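Local coordinates for hydroxyethylthiazole kinase (Pyrococcus horikoshii, PDB 3HPD), which probably phosphorylates the hydroxyl group of 5-(2-hydroxyethyl)-4-methylthiazole at the expense of ATP, a magnesium-dependent step towards thiamine diphosphate, at residues Arg10-Arg15 with Tyr247-Asn252; Glu48-Met53 with Arg72-Lys77; Val116-Phe121 with Met196-Thr201. All blocks are in the same frame, centred on the assembly; numbering follows the deposited sequence.

Contact 1: Arg10-Arg15 with Tyr247-Asn252; sequences RVRERR and YRINEN
The guanidinium of R12 meets the backbone carbonyl of I249 at its edge, with the oxygen only 7° out of the guanidinium plane, while Y247 O lies oblique to the group. The edge is used end-on: NH1 and NH2 both converge on the one oxygen, R12 NH1 donating to I249 O at 2.7 Å and R12 NH2 to I249 O at 2.9 Å. The NH1 nitrogen stands almost in line with the C=O bond (163°), whereas NH2 comes in more tilted. Two donors thus share one acceptor, which together with the bond from NE to L37 O, at the end of helix 27-37, holds the guanidinium in place. Y247 O, 3.4 Å from R12 NH2, has too poor an angle to count as bonded. R12 reaches this position with an extended chain from CG to NE.

I249 is the first residue to leave helical geometry after helix 235-248, so R12, on helix 2-14, binds the carbonyl just past the C-terminal end of that helix, with a weak bond from NH2 to L246 O inside it; its positive charge would probably complement the helix dipole there. The chain then turns at once into helix 251-257, where N250 is the N-cap and its OD1 accepts from V253 N.

The I249 side chain crosses that of R12 at about a right angle, its CG2 lying 3.3 Å from R12 NH2. With CG1 anti to the backbone N (chi1 -172°), CG1 and CD1 lead away from R12 and leave CG2 beside it, and I249 packs on T220 and I223 of helix 210-231. Y247 also packs on P235 of a neighbouring subunit, and R15 on R189 of that same subunit.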
loop_
_atom_site.group_PDB
_atom_site.type_symbol
_atom_site.label_atom_id
_atom_site.label_comp_id
_atom_site.label_asym_id
_atom_site.label_seq_id
_atom_site.Cartn_x
_atom_site.Cartn_y
_atom_site.Cartn_z
ATOM N N ARG A 10 1.438 -27.997 7.289
ATOM C CA ARG A 10 2.710 -27.660 7.925
ATOM C C ARG A 10 2.895 -26.151 8.068
ATOM O O ARG A 10 3.401 -25.673 9.085
ATOM C CB ARG A 10 3.887 -28.244 7.138
ATOM C CG ARG A 10 4.039 -29.747 7.284
ATOM C CD ARG A 10 5.459 -30.199 6.952
ATOM N NE ARG A 10 5.815 -29.931 5.563
ATOM C CZ ARG A 10 5.212 -30.491 4.519
ATOM N NH1 ARG A 10 4.220 -31.352 4.705
ATOM N NH2 ARG A 10 5.600 -30.190 3.287
ATOM N N VAL A 11 2.496 -25.403 7.044
ATOM C CA VAL A 11 2.617 -23.950 7.095
ATOM C C VAL A 11 1.783 -23.409 8.250
ATOM O O VAL A 11 2.244 -22.580 9.030
ATOM C CB VAL A 11 2.125 -23.291 5.783
ATOM C CG1 VAL A 11 1.967 -21.783 5.979
ATOM C CG2 VAL A 11 3.110 -23.567 4.666
ATOM N N ARG A 12 0.555 -23.896 8.364
ATOM C CA ARG A 12 -0.336 -23.431 9.410
ATOM C C ARG A 12 0.045 -23.885 10.815
ATOM O O ARG A 12 -0.217 -23.177 11.790
ATOM C CB ARG A 12 -1.765 -23.838 9.065
ATOM C CG ARG A 12 -2.245 -23.116 7.820
ATOM C CD ARG A 12 -3.604 -23.564 7.364
ATOM N NE ARG A 12 -4.106 -22.696 6.301
ATOM C CZ ARG A 12 -5.200 -22.951 5.594
ATOM N NH1 ARG A 12 -5.899 -24.052 5.835
ATOM N NH2 ARG A 12 -5.598 -22.102 4.655
ATOM N N GLU A 13 0.672 -25.050 10.921
ATOM C CA GLU A 13 1.091 -25.555 12.226
ATOM C C GLU A 13 2.354 -24.838 12.695
ATOM O O GLU A 13 2.468 -24.464 13.861
ATOM C CB GLU A 13 1.371 -27.059 12.162
ATOM C CG GLU A 13 0.198 -27.902 11.709
ATOM C CD GLU A 13 0.532 -29.380 11.656
ATOM O OE1 GLU A 13 1.629 -29.726 11.166
ATOM O OE2 GLU A 13 -0.304 -30.199 12.093
ATOM N N ARG A 14 3.294 -24.638 11.776
ATOM C CA ARG A 14 4.562 -23.992 12.100
ATOM C C ARG A 14 4.563 -22.465 12.067
ATOM O O ARG A 14 5.419 -21.837 12.694
ATOM C CB ARG A 14 5.664 -24.514 11.174
ATOM C CG ARG A 14 5.947 -26.007 11.302
ATOM C CD ARG A 14 7.216 -26.378 10.544
ATOM N NE ARG A 14 7.527 -27.804 10.614
ATOM C CZ ARG A 14 6.771 -28.758 10.083
ATOM N NH1 ARG A 14 5.656 -28.436 9.446
ATOM N NH2 ARG A 14 7.132 -30.031 10.183
ATOM N N ARG A 15 3.620 -21.870 11.339
ATOM C CA ARG A 15 3.528 -20.411 11.238
ATOM C C ARG A 15 4.909 -19.794 10.976
ATOM O O ARG A 15 5.409 -19.007 11.776
ATOM C CB ARG A 15 2.951 -19.831 12.535
ATOM C CG ARG A 15 1.591 -20.396 12.962
ATOM C CD ARG A 15 0.434 -19.505 12.525
ATOM N NE ARG A 15 -0.281 -20.022 11.362
ATOM C CZ ARG A 15 -1.411 -20.714 11.423
ATOM N NH1 ARG A 15 -1.971 -20.981 12.597
ATOM N NH2 ARG A 15 -1.981 -21.139 10.307
ATOM N N TYR A 247 -7.337 -18.057 3.475
ATOM C CA TYR A 247 -7.614 -18.381 4.872
ATOM C C TYR A 247 -8.550 -19.588 4.992
ATOM O O TYR A 247 -8.341 -20.467 5.829
ATOM C CB TYR A 247 -8.267 -17.171 5.544
ATOM C CG TYR A 247 -8.663 -17.360 6.991
ATOM C CD1 TYR A 247 -7.719 -17.271 8.016
ATOM C CD2 TYR A 247 -9.993 -17.593 7.341
ATOM C CE1 TYR A 247 -8.093 -17.403 9.352
ATOM C CE2 TYR A 247 -10.377 -17.727 8.674
ATOM C CZ TYR A 247 -9.423 -17.629 9.673
ATOM O OH TYR A 247 -9.807 -17.743 10.994
ATOM N N ARG A 248 -9.580 -19.625 4.148
ATOM C CA ARG A 248 -10.569 -20.703 4.180
ATOM C C ARG A 248 -10.164 -22.010 3.510
ATOM O O ARG A 248 -10.656 -23.075 3.883
ATOM C CB ARG A 248 -11.884 -20.233 3.550
ATOM C CG ARG A 248 -12.531 -19.052 4.238
ATOM C CD ARG A 248 -13.846 -18.680 3.558
ATOM N NE ARG A 248 -14.848 -19.734 3.689
ATOM C CZ ARG A 248 -16.078 -19.670 3.184
ATOM N NH1 ARG A 248 -16.465 -18.602 2.506
ATOM N NH2 ARG A 248 -16.923 -20.674 3.366
ATOM N N ILE A 249 -9.285 -21.942 2.519
ATOM C CA ILE A 249 -8.886 -23.159 1.828
ATOM C C ILE A 249 -8.408 -24.209 2.830
ATOM O O ILE A 249 -7.671 -23.906 3.767
ATOM C CB ILE A 249 -7.792 -22.874 0.770
ATOM C CG1 ILE A 249 -7.540 -24.129 -0.068
ATOM C CG2 ILE A 249 -6.511 -22.404 1.448
ATOM C CD1 ILE A 249 -6.686 -23.876 -1.312
ATOM N N ASN A 250 -8.860 -25.442 2.637
ATOM C CA ASN A 250 -8.498 -26.538 3.523
ATOM C C ASN A 250 -8.352 -27.831 2.725
ATOM O O ASN A 250 -8.372 -27.816 1.493
ATOM C CB ASN A 250 -9.564 -26.709 4.612
ATOM C CG ASN A 250 -10.946 -26.965 4.043
ATOM O OD1 ASN A 250 -11.086 -27.481 2.937
ATOM N ND2 ASN A 250 -11.978 -26.620 4.808
ATOM N N GLU A 251 -8.218 -28.950 3.430
ATOM C CA GLU A 251 -8.055 -30.238 2.768
ATOM C C GLU A 251 -9.165 -30.571 1.778
ATOM O O GLU A 251 -8.892 -30.979 0.654
ATOM C CB GLU A 251 -7.957 -31.362 3.796
ATOM C CG GLU A 251 -7.595 -32.701 3.182
ATOM C CD GLU A 251 -7.430 -33.789 4.218
ATOM O OE1 GLU A 251 -6.884 -33.489 5.301
ATOM O OE2 GLU A 251 -7.830 -34.942 3.949
ATOM N N ASN A 252 -10.416 -30.401 2.192
ATOM C CA ASN A 252 -11.541 -30.719 1.319
ATOM C C ASN A 252 -11.544 -29.880 0.048
ATOM O O ASN A 252 -11.786 -30.395 -1.041
ATOM C CB ASN A 252 -12.869 -30.523 2.053
ATOM C CG ASN A 252 -14.053 -31.052 1.258
ATOM O OD1 ASN A 252 -14.229 -32.261 1.118
ATOM N ND2 ASN A 252 -14.858 -30.146 0.722
#

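Contact 2: Glu48-Met53 with Arg72-Lys77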
loop_
_atom_site.group_PDB
_atom_site.type_symbol
_atom_site.label_atom_id
_atom_site.label_comp_id
_atom_site.label_asym_id
_atom_site.label_seq_id
_atom_site.Cartn_x
_atom_site.Cartn_y
_atom_site.Cartn_z
ATOM N N GLU A 48 21.356 -2.093 8.230
ATOM C CA GLU A 48 21.675 -2.115 9.651
ATOM C C GLU A 48 20.976 -3.232 10.427
ATOM O O GLU A 48 21.344 -3.511 11.566
ATOM C CB GLU A 48 21.337 -0.773 10.310
ATOM C CG GLU A 48 22.248 0.369 9.905
ATOM C CD GLU A 48 21.739 1.135 8.700
ATOM O OE1 GLU A 48 20.974 0.559 7.898
ATOM O OE2 GLU A 48 22.116 2.317 8.551
ATOM N N GLU A 49 19.970 -3.866 9.827
ATOM C CA GLU A 49 19.259 -4.943 10.511
ATOM C C GLU A 49 19.041 -6.194 9.662
ATOM O O GLU A 49 18.390 -7.133 10.113
ATOM C CB GLU A 49 17.897 -4.448 11.019
ATOM C CG GLU A 49 16.869 -4.192 9.921
ATOM C CD GLU A 49 15.523 -3.745 10.468
ATOM O OE1 GLU A 49 15.332 -3.782 11.703
ATOM O OE2 GLU A 49 14.650 -3.362 9.659
ATOM N N LEU A 50 19.580 -6.220 8.445
ATOM C CA LEU A 50 19.400 -7.388 7.583
ATOM C C LEU A 50 19.858 -8.692 8.223
ATOM O O LEU A 50 19.143 -9.689 8.180
ATOM C CB LEU A 50 20.139 -7.213 6.253
ATOM C CG LEU A 50 19.535 -6.263 5.221
ATOM C CD1 LEU A 50 20.441 -6.208 3.992
ATOM C CD2 LEU A 50 18.141 -6.746 4.835
ATOM N N GLU A 51 21.048 -8.698 8.812
ATOM C CA GLU A 51 21.542 -9.929 9.420
ATOM C C GLU A 51 20.627 -10.437 10.529
ATOM O O GLU A 51 20.251 -11.610 10.539
ATOM C CB GLU A 51 22.965 -9.743 9.956
ATOM C CG GLU A 51 23.514 -10.991 10.645
ATOM C CD GLU A 51 25.014 -11.157 10.467
ATOM O OE1 GLU A 51 25.427 -12.086 9.738
ATOM O OE2 GLU A 51 25.777 -10.359 11.050
ATOM N N GLU A 52 20.252 -9.560 11.453
ATOM C CA GLU A 52 19.386 -9.969 12.554
ATOM C C GLU A 52 18.002 -10.413 12.092
ATOM O O GLU A 52 17.427 -11.348 12.650
ATOM C CB GLU A 52 19.250 -8.834 13.568
ATOM C CG GLU A 52 20.527 -8.564 14.341
ATOM C CD GLU A 52 20.439 -7.308 15.185
ATOM O OE1 GLU A 52 19.638 -7.285 16.136
ATOM O OE2 GLU A 52 21.171 -6.344 14.885
ATOM N N MET A 53 17.472 -9.753 11.068
ATOM C CA MET A 53 16.149 -10.101 10.567
ATOM C C MET A 53 16.158 -11.435 9.810
ATOM O O MET A 53 15.259 -12.257 9.982
ATOM C CB MET A 53 15.616 -8.978 9.668
ATOM C CG MET A 53 14.100 -8.938 9.581
ATOM S SD MET A 53 13.332 -8.727 11.207
ATOM C CE MET A 53 13.118 -6.939 11.274
ATOM N N ARG A 72 18.828 -2.461 -4.181
ATOM C CA ARG A 72 19.631 -3.492 -4.835
ATOM C C ARG A 72 20.714 -3.961 -3.870
ATOM O O ARG A 72 20.964 -5.157 -3.725
ATOM C CB ARG A 72 20.293 -2.946 -6.100
ATOM C CG ARG A 72 21.052 -4.005 -6.895
ATOM C CD ARG A 72 21.947 -3.376 -7.954
ATOM N NE ARG A 72 23.153 -2.812 -7.361
ATOM C CZ ARG A 72 24.191 -3.536 -6.951
ATOM N NH1 ARG A 72 24.174 -4.856 -7.080
ATOM N NH2 ARG A 72 25.239 -2.942 -6.398
ATOM N N ARG A 73 21.354 -3.000 -3.215
ATOM C CA ARG A 73 22.411 -3.290 -2.256
ATOM C C ARG A 73 21.861 -4.190 -1.153
ATOM O O ARG A 73 22.492 -5.181 -0.773
ATOM C CB ARG A 73 22.933 -1.984 -1.662
ATOM C CG ARG A 73 24.287 -2.084 -0.990
ATOM C CD ARG A 73 24.782 -0.697 -0.607
ATOM N NE ARG A 73 24.683 0.230 -1.733
ATOM C CZ ARG A 73 23.930 1.326 -1.737
ATOM N NH1 ARG A 73 23.203 1.642 -0.672
ATOM N NH2 ARG A 73 23.896 2.105 -2.811
ATOM N N SER A 74 20.678 -3.850 -0.648
ATOM C CA SER A 74 20.049 -4.640 0.404
ATOM C C SER A 74 19.697 -6.049 -0.073
ATOM O O SER A 74 19.905 -7.026 0.646
ATOM C CB SER A 74 18.782 -3.942 0.914
ATOM O OG SER A 74 19.098 -2.762 1.643
ATOM N N MET A 75 19.162 -6.152 -1.284
ATOM C CA MET A 75 18.773 -7.446 -1.836
ATOM C C MET A 75 19.950 -8.384 -2.079
ATOM O O MET A 75 19.866 -9.584 -1.807
ATOM C CB MET A 75 17.998 -7.239 -3.135
ATOM C CG MET A 75 16.651 -6.573 -2.919
ATOM S SD MET A 75 15.896 -6.076 -4.467
ATOM C CE MET A 75 14.392 -5.292 -3.860
ATOM N N VAL A 76 21.047 -7.839 -2.592
ATOM C CA VAL A 76 22.229 -8.648 -2.853
ATOM C C VAL A 76 22.852 -9.095 -1.533
ATOM O O VAL A 76 23.265 -10.245 -1.391
ATOM C CB VAL A 76 23.262 -7.859 -3.688
ATOM C CG1 VAL A 76 24.573 -8.623 -3.760
ATOM C CG2 VAL A 76 22.710 -7.632 -5.100
ATOM N N LYS A 77 22.904 -8.185 -0.566
ATOM C CA LYS A 77 23.466 -8.496 0.742
ATOM C C LYS A 77 22.605 -9.547 1.435
ATOM O O LYS A 77 23.122 -10.475 2.057
ATOM C CB LYS A 77 23.535 -7.234 1.605
ATOM C CG LYS A 77 24.235 -7.428 2.943
ATOM C CD LYS A 77 25.708 -7.778 2.758
ATOM C CE LYS A 77 26.399 -7.996 4.099
ATOM N NZ LYS A 77 27.831 -8.382 3.936
#
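L50 points toward helix 69-85 and ends with one methyl, CD1, on the backbone of S74. Its CG is anti to the carbonyl carbon (chi1 -75°) and CD1 continues the chain in extended form, which carries that methyl to 3.5 Å from S74 O. Alongside, L50 CD1 is 4.2 Å from S74 CB and 4.0 Å from K77 CB, so the methyl sits against S74 and K77, three residues apart and about one turn along the helix. These are van der Waals contacts, one of them against a carbonyl oxygen; no hydrogen bond links the two segments, and the buried area is 111 Å². K77 offers only the root of its chain: it bends at chi2 (65°), and NZ leads away from L50. S74 OG is hydrogen-bonded to H45 O, so its polar end is satisfied elsewhere.

The contact thus joins the first turn of helix 50-56 to helix 69-85, the two helices that precede and follow strand 59-63. L50 also rests on H19 and I21 of the neighbouring parallel strand 17-21, while R72 and V76 face helix 100-112, and E49, at the N-cap of helix 50-56, forms a salt bridge with R102 of a neighbouring subunit.

Contact 3: Val116-Phe121 with Met196-Thr201; sequences VLKGNF and MVAALT
V116 opens the contact by meeting T201 methyl to methyl: V116 CG1 lies 4.0 Å from T201 CG2, and the two side chains approach tip to tip. T201 CG2 stands anti to its backbone N and faces V116, while the hydroxyl bonds within the helix, T201 OG1 donating to V197 O at 2.8 Å from above the carbonyl plane; the backbone N of T201 reaches that same oxygen from the opposite face.

Two residues on, K118 points to the helix again. Its CG starts anti to the backbone N (chi1 -177°), and bends at chi2, chi3 and chi4 fold the chain across V197, the two side chains crossing at about a right angle. K118 CD is 3.8 Å from V197 CG1, and K118 CE is 3.7 Å from A198 CB, so the aliphatic part rests on two residues of one helical turn. NZ is held beyond this surface by a salt bridge to D92. Shortening K118 to an alanine would probably leave D92 without its positive mate and open a gap over V197 and A198.

The axes of strand 116-120 and the helical segment 196-201 run nearly antiparallel (164°) and come within 9.2 Å; helix 193-205 thus packs on the central sheet of a ribokinase-like fold. K118 is a predicted ATP-binding residue, and its side chain is about 4 Å from that of T165, another, and about 5 Å from a phosphate ion, probably picked up from the crystallisation liquor but consistent with a pocket for a nucleotide phosphate. Helix 193-205 begins just after G192, predicted to bind substrate.

At G119 the backbone oxygen receives a weak bond from T165 OG1. N120 then serves as N-cap of helix 121-131, its OD1 accepting from E123 N.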
loop_
_atom_site.group_PDB
_atom_site.type_symbol
_atom_site.label_atom_id
_atom_site.label_comp_id
_atom_site.label_asym_id
_atom_site.label_seq_id
_atom_site.Cartn_x
_atom_site.Cartn_y
_atom_site.Cartn_z
ATOM N N VAL A 116 14.246 -20.703 -5.194
ATOM C CA VAL A 116 13.095 -20.677 -6.088
ATOM C C VAL A 116 13.129 -19.400 -6.915
ATOM O O VAL A 116 13.344 -18.313 -6.376
ATOM C CB VAL A 116 11.745 -20.707 -5.319
ATOM C CG1 VAL A 116 10.580 -20.519 -6.295
ATOM C CG2 VAL A 116 11.585 -22.027 -4.583
ATOM N N LEU A 117 12.949 -19.544 -8.223
ATOM C CA LEU A 117 12.894 -18.403 -9.144
ATOM C C LEU A 117 11.492 -18.511 -9.725
ATOM O O LEU A 117 11.123 -19.524 -10.300
ATOM C CB LEU A 117 13.939 -18.534 -10.261
ATOM C CG LEU A 117 13.835 -17.489 -11.387
ATOM C CD1 LEU A 117 14.066 -16.093 -10.835
ATOM C CD2 LEU A 117 14.861 -17.795 -12.471
ATOM N N LYS A 118 10.709 -17.453 -9.562
ATOM C CA LYS A 118 9.340 -17.448 -10.052
ATOM C C LYS A 118 8.964 -16.233 -10.877
ATOM O O LYS A 118 8.994 -15.131 -10.387
ATOM C CB LYS A 118 8.338 -17.484 -8.909
ATOM C CG LYS A 118 6.948 -17.560 -9.497
ATOM C CD LYS A 118 5.808 -16.845 -8.743
ATOM C CE LYS A 118 5.952 -15.276 -8.656
ATOM N NZ LYS A 118 6.185 -14.503 -9.949
ATOM N N GLY A 119 8.566 -16.430 -12.122
ATOM C CA GLY A 119 8.180 -15.314 -12.957
ATOM C C GLY A 119 7.348 -15.731 -14.140
ATOM O O GLY A 119 7.085 -16.922 -14.305
ATOM N N ASN A 120 6.923 -14.776 -14.966
ATOM C CA ASN A 120 6.136 -15.135 -16.140
ATOM C C ASN A 120 7.061 -15.524 -17.289
ATOM O O ASN A 120 8.284 -15.464 -17.162
ATOM C CB ASN A 120 5.202 -13.992 -16.566
ATOM C CG ASN A 120 5.947 -12.729 -16.941
ATOM O OD1 ASN A 120 7.004 -12.774 -17.567
ATOM N ND2 ASN A 120 5.381 -11.583 -16.572
ATOM N N PHE A 121 6.476 -15.922 -18.413
ATOM C CA PHE A 121 7.263 -16.351 -19.562
ATOM C C PHE A 121 8.297 -15.328 -20.031
ATOM O O PHE A 121 9.458 -15.667 -20.233
ATOM C CB PHE A 121 6.346 -16.708 -20.733
ATOM C CG PHE A 121 7.046 -17.447 -21.835
ATOM C CD1 PHE A 121 7.128 -18.836 -21.818
ATOM C CD2 PHE A 121 7.660 -16.753 -22.872
ATOM C CE1 PHE A 121 7.814 -19.523 -22.816
ATOM C CE2 PHE A 121 8.350 -17.430 -23.875
ATOM C CZ PHE A 121 8.426 -18.817 -23.846
ATOM N N MET A 196 2.197 -12.112 -4.989
ATOM C CA MET A 196 1.542 -12.753 -3.854
ATOM C C MET A 196 1.994 -14.208 -3.832
ATOM O O MET A 196 2.286 -14.764 -2.776
ATOM C CB MET A 196 0.019 -12.707 -3.999
ATOM C CG MET A 196 -0.594 -11.327 -3.850
ATOM S SD MET A 196 -2.387 -11.407 -4.088
ATOM C CE MET A 196 -2.884 -9.821 -3.443
ATOM N N VAL A 197 2.048 -14.823 -5.010
ATOM C CA VAL A 197 2.469 -16.216 -5.115
ATOM C C VAL A 197 3.915 -16.390 -4.652
ATOM O O VAL A 197 4.245 -17.375 -3.995
ATOM C CB VAL A 197 2.325 -16.740 -6.564
ATOM C CG1 VAL A 197 2.908 -18.139 -6.673
ATOM C CG2 VAL A 197 0.858 -16.761 -6.958
ATOM N N ALA A 198 4.776 -15.435 -4.990
ATOM C CA ALA A 198 6.174 -15.510 -4.571
ATOM C C ALA A 198 6.255 -15.440 -3.050
ATOM O O ALA A 198 7.017 -16.178 -2.422
ATOM C CB ALA A 198 6.976 -14.370 -5.193
ATOM N N ALA A 199 5.461 -14.552 -2.453
ATOM C CA ALA A 199 5.449 -14.405 -0.999
ATOM C C ALA A 199 4.940 -15.679 -0.325
ATOM O O ALA A 199 5.501 -16.126 0.678
ATOM C CB ALA A 199 4.580 -13.211 -0.593
ATOM N N LEU A 200 3.879 -16.263 -0.875
ATOM C CA LEU A 200 3.317 -17.491 -0.314
ATOM C C LEU A 200 4.317 -18.634 -0.451
ATOM O O LEU A 200 4.421 -19.489 0.430
ATOM C CB LEU A 200 2.014 -17.860 -1.032
ATOM C CG LEU A 200 0.861 -16.862 -0.882
ATOM C CD1 LEU A 200 -0.305 -17.302 -1.747
ATOM C CD2 LEU A 200 0.444 -16.764 0.576
ATOM N N THR A 201 5.042 -18.648 -1.564
ATOM C CA THR A 201 6.048 -19.675 -1.801
ATOM C C THR A 201 7.086 -19.599 -0.684
ATOM O O THR A 201 7.632 -20.617 -0.259
ATOM C CB THR A 201 6.738 -19.473 -3.164
ATOM O OG1 THR A 201 5.780 -19.665 -4.212
ATOM C CG2 THR A 201 7.882 -20.466 -3.342
#

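Overall arrangement
Contact 1 opens first along the chain and closes last; contacts 2 and 3 follow one another between its segments. The centre of contact 3 lies about 2 Å from the centre of the chain, where strand 116-120 meets helix 193-205. It is about 19 Å from the centre of contact 1 and about 20 Å from that of contact 2, themselves about 30 Å apart; none touch. Helix 235-248 carries part of contact 1 and packs on contact 3; helices 210-231 and 27-37 touch both, whereas contact 2 lies toward the 40-43 edge of the sheet. Contacts 1 and 2 both border a neighbouring subunit, while contact 3, beside the predicted ATP site, is built within one chain.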